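PDB 4S3J: cortical-lytic enzyme from Bacillus cereus, which hydrolyses partially degraded cortex peptidoglycan during spore germination, acting as an N-acetylglucosaminidase of glycosyl hydrolase family 18. Local coordinates for residues S114-I118 / P152-A156; T126-N130 / N160-Q164. One frame throughout, in Å; residues are numbered along the deposited sequence.

Interaction 1: S114-I118 / P152-A156; sequences STIPI and PTETA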
# COMPACT_ATOMS: atom_id res chain seq x y z
N SER A 114 5.05 -17.58 4.38
CA SER A 114 4.40 -18.43 5.38
C SER A 114 4.96 -19.85 5.36
O SER A 114 4.46 -20.72 6.07
CB SER A 114 2.89 -18.48 5.12
OG SER A 114 2.61 -19.00 3.84
N THR A 115 6.00 -20.08 4.56
CA THR A 115 6.58 -21.41 4.45
C THR A 115 8.10 -21.36 4.44
O THR A 115 8.72 -20.32 4.21
CB THR A 115 6.12 -22.11 3.16
OG1 THR A 115 6.64 -21.43 2.02
CG2 THR A 115 4.60 -22.16 3.09
N ILE A 116 8.70 -22.52 4.70
CA ILE A 116 10.13 -22.68 4.53
C ILE A 116 10.37 -23.93 3.70
O ILE A 116 9.94 -25.02 4.10
CB ILE A 116 10.87 -22.81 5.89
CG1 ILE A 116 10.59 -21.60 6.79
CG2 ILE A 116 12.38 -22.96 5.68
CD1 ILE A 116 10.99 -21.80 8.24
N PRO A 117 11.01 -23.78 2.52
CA PRO A 117 11.48 -22.54 1.88
C PRO A 117 10.35 -21.64 1.38
O PRO A 117 9.20 -22.06 1.36
CB PRO A 117 12.33 -23.04 0.71
CG PRO A 117 11.77 -24.38 0.40
CD PRO A 117 11.33 -24.96 1.71
N ILE A 118 10.69 -20.42 0.99
CA ILE A 118 9.71 -19.48 0.45
C ILE A 118 9.12 -20.06 -0.84
O ILE A 118 9.85 -20.60 -1.67
CB ILE A 118 10.35 -18.11 0.14
CG1 ILE A 118 11.03 -17.52 1.37
CG2 ILE A 118 9.29 -17.10 -0.35
CD1 ILE A 118 11.93 -16.33 1.06
N PRO A 152 15.18 -14.53 9.15
CA PRO A 152 14.23 -15.29 8.32
C PRO A 152 14.93 -16.05 7.19
O PRO A 152 16.06 -15.73 6.84
CB PRO A 152 13.32 -14.21 7.75
CG PRO A 152 14.15 -12.99 7.74
CD PRO A 152 15.06 -13.08 8.93
N THR A 153 14.25 -17.05 6.62
CA THR A 153 14.90 -17.93 5.66
C THR A 153 15.28 -17.19 4.38
O THR A 153 14.59 -16.26 3.98
CB THR A 153 14.00 -19.15 5.32
OG1 THR A 153 14.72 -20.06 4.49
CG2 THR A 153 12.71 -18.72 4.62
N GLU A 154 16.38 -17.60 3.76
CA GLU A 154 16.79 -17.11 2.44
C GLU A 154 16.94 -15.59 2.40
O GLU A 154 16.62 -14.94 1.39
CB GLU A 154 15.78 -17.58 1.39
CG GLU A 154 15.59 -19.10 1.37
CD GLU A 154 14.45 -19.54 0.46
OE1 GLU A 154 14.44 -19.16 -0.73
OE2 GLU A 154 13.54 -20.24 0.95
N THR A 155 17.45 -15.00 3.48
CA THR A 155 17.62 -13.55 3.55
C THR A 155 18.56 -13.06 2.46
O THR A 155 18.29 -12.05 1.83
CB THR A 155 18.14 -13.10 4.94
OG1 THR A 155 17.10 -13.28 5.90
CG2 THR A 155 18.47 -11.64 4.94
N ALA A 156 19.68 -13.75 2.24
CA ALA A 156 20.64 -13.30 1.24
C ALA A 156 20.01 -13.27 -0.15
O ALA A 156 20.28 -12.35 -0.94
CB ALA A 156 21.87 -14.20 1.24
O HOH W 1 12.41 -20.35 -2.14

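Interaction 2: T126-N130 / N160-Q164; sequences TRAIN and NIATQ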
# COMPACT_ATOMS: atom_id res chain seq x y z
N THR A 126 7.96 -11.18 -6.04
CA THR A 126 8.93 -10.21 -5.54
C THR A 126 9.77 -9.67 -6.70
O THR A 126 10.02 -8.46 -6.79
CB THR A 126 9.85 -10.85 -4.47
OG1 THR A 126 9.06 -11.35 -3.39
CG2 THR A 126 10.84 -9.82 -3.93
N ARG A 127 10.24 -10.55 -7.57
CA ARG A 127 11.02 -10.11 -8.72
C ARG A 127 10.21 -9.21 -9.65
O ARG A 127 10.76 -8.26 -10.23
CB ARG A 127 11.54 -11.31 -9.51
CG ARG A 127 12.57 -12.12 -8.78
CD ARG A 127 13.30 -13.08 -9.70
NE ARG A 127 14.36 -13.79 -8.99
CZ ARG A 127 14.26 -15.04 -8.53
NH1 ARG A 127 13.15 -15.74 -8.70
NH2 ARG A 127 15.29 -15.58 -7.88
N ALA A 128 8.92 -9.51 -9.81
CA ALA A 128 8.07 -8.74 -10.70
C ALA A 128 7.86 -7.32 -10.17
O ALA A 128 7.80 -6.36 -10.94
CB ALA A 128 6.72 -9.42 -10.90
N ILE A 129 7.77 -7.20 -8.85
CA ILE A 129 7.45 -5.93 -8.21
C ILE A 129 8.69 -5.07 -7.95
O ILE A 129 8.62 -3.86 -7.96
CB ILE A 129 6.65 -6.19 -6.91
CG1 ILE A 129 5.23 -6.62 -7.29
CG2 ILE A 129 6.63 -4.96 -6.00
CD1 ILE A 129 4.35 -7.08 -6.13
N ASN A 130 9.83 -5.72 -7.74
CA ASN A 130 11.07 -5.02 -7.37
C ASN A 130 11.43 -3.78 -8.21
O ASN A 130 11.92 -2.78 -7.66
CB ASN A 130 12.25 -5.99 -7.40
CG ASN A 130 13.47 -5.45 -6.69
OD1 ASN A 130 13.37 -4.94 -5.57
ND2 ASN A 130 14.62 -5.49 -7.36
N ASN A 160 19.55 -9.78 -2.27
CA ASN A 160 20.23 -9.69 -3.55
C ASN A 160 19.26 -9.32 -4.68
O ASN A 160 19.63 -8.59 -5.60
CB ASN A 160 20.92 -11.01 -3.89
CG ASN A 160 21.84 -10.90 -5.10
OD1 ASN A 160 22.55 -9.91 -5.27
ND2 ASN A 160 21.82 -11.91 -5.96
N ILE A 161 18.04 -9.82 -4.60
CA ILE A 161 17.02 -9.44 -5.58
C ILE A 161 16.84 -7.93 -5.54
O ILE A 161 16.79 -7.26 -6.58
CB ILE A 161 15.67 -10.16 -5.31
CG1 ILE A 161 15.78 -11.63 -5.70
CG2 ILE A 161 14.52 -9.50 -6.07
CD1 ILE A 161 14.58 -12.47 -5.30
N ALA A 162 16.71 -7.39 -4.34
CA ALA A 162 16.53 -5.96 -4.16
C ALA A 162 17.70 -5.18 -4.75
O ALA A 162 17.51 -4.30 -5.60
CB ALA A 162 16.36 -5.63 -2.70
N THR A 163 18.91 -5.54 -4.32
CA THR A 163 20.13 -4.82 -4.67
C THR A 163 20.36 -4.81 -6.18
O THR A 163 20.72 -3.79 -6.75
CB THR A 163 21.33 -5.45 -3.93
OG1 THR A 163 21.16 -5.26 -2.52
CG2 THR A 163 22.68 -4.84 -4.36
N GLN A 164 20.13 -5.95 -6.83
CA GLN A 164 20.31 -6.03 -8.27
C GLN A 164 19.36 -5.13 -9.05
O GLN A 164 19.59 -4.86 -10.23
CB GLN A 164 20.16 -7.48 -8.74
CG GLN A 164 21.29 -8.41 -8.29
CD GLN A 164 22.68 -7.86 -8.59
OE1 GLN A 164 23.56 -7.88 -7.73
NE2 GLN A 164 22.87 -7.37 -9.80

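Interaction 1: S114-I118 / P152-A156
A carboxylate-to-backbone hydrogen bond, flanked by aliphatic packing, joins the Glu154 side chain to Ile118 where two surface loops of the TIM barrel meet: the one after strand 104-111 and the one leading into helix 155-164. Ile118 N gives its hydrogen to Glu154 OE2 at 2.9 Å; it comes to the syn side of that oxygen, 26° out of the carboxylate plane. A water bridges the two, donating to Glu154 OE1 and to Ile118 O, so both oxygens of the carboxylate are engaged with the Ile118 backbone, one directly and one through solvent. Pro117, which follows a cis peptide bond, brings its CB within 3.1 Å of Glu154 OE2. Beside this polar end, Ile118 CG1 lies 3.9 Å from Thr153 CG2, and Ile116 sets its CG2 branch 3.9 Å from Thr153 OG1, an oxygen held anti to the Thr153 backbone N (chi1 -174°). Pro152 to Thr155 form a type II beta turn, with a hydrogen bond from Thr155 OG1 to Pro152 O, and Glu154 is the N-cap of helix 155-164. Tyr138 of strand 135-143 packs on Ile118 and hydrogen-bonds Thr153 O, while Lys157, in the first turn of helix 155-164, forms a salt bridge with Glu154 OE1.

Interaction 2: T126-N130 / N160-Q164
Ile161 of helix 155-164 is wedged between Thr126, Arg127 and Asn130, on and just after helix 120-129, a helix-to-helix contact in the outer layer of the TIM barrel. The two helices follow strands 135-143 and 104-111 respectively in the alternating strand-helix order of this fold. The tight part lies on the barrel side. There Thr126 points its CB at the other helix, and its CG2 stands 4.3 Å from Ile161 CG2; both Thr126 and Ala162 also rest on Leu136 of strand 135-143. The Thr126 hydroxyl is turned back to its own helix, bonded to Leu122 O. Ala162 packs in addition on Pro169 of strand 168-177, and the Asn130 amide abuts the Ala162 backbone, with OD1 3.6 Å from Ala162 CA. With CG anti to its backbone N (chi1 -165°), Asn130 reaches across the gap between the helices. Its OD1 is hydrogen-bonded to Thr167 OG1, which ties the buried amide to the loop beyond helix 155-164. The outer part is looser and faces solvent. Here Arg127, extended from CG to NE, crosses Ile161 at about a right angle, and the methyl CD1 of Ile161 sits over one face of the guanidinium, 3.9 Å from Arg127 NE. Arg127 is exposed, whereas Asn130 and Ala162 are buried. The two segments meet by van der Waals packing, with no hydrogen bond between them. Even the closest polar approach, 2.9 Å from Asn130 ND2 to Ile161 O, has an angle too poor for a hydrogen bond.

In the fold
From the N terminus, the chain passes the two LysM domains and enters the barrel through strand 104-111. The loop 114-118 comes first and meets 152-156 later in the chain, so interaction 1 closes a loop that includes helix 120-129 and strand 135-143. Before that loop is closed, the chain has already laid down 126-130, whose partner 160-164 follows 152-156; interaction 2, closing the stretch from 130 to 160 with strand 135-143 and the start of helix 155-164, therefore crosses interaction 1. Their centres are about 15 Å apart: interaction 1 uses the turn leading into helix 155-164, interaction 2 its later part. Together they fasten two successive strand-helix units side by side.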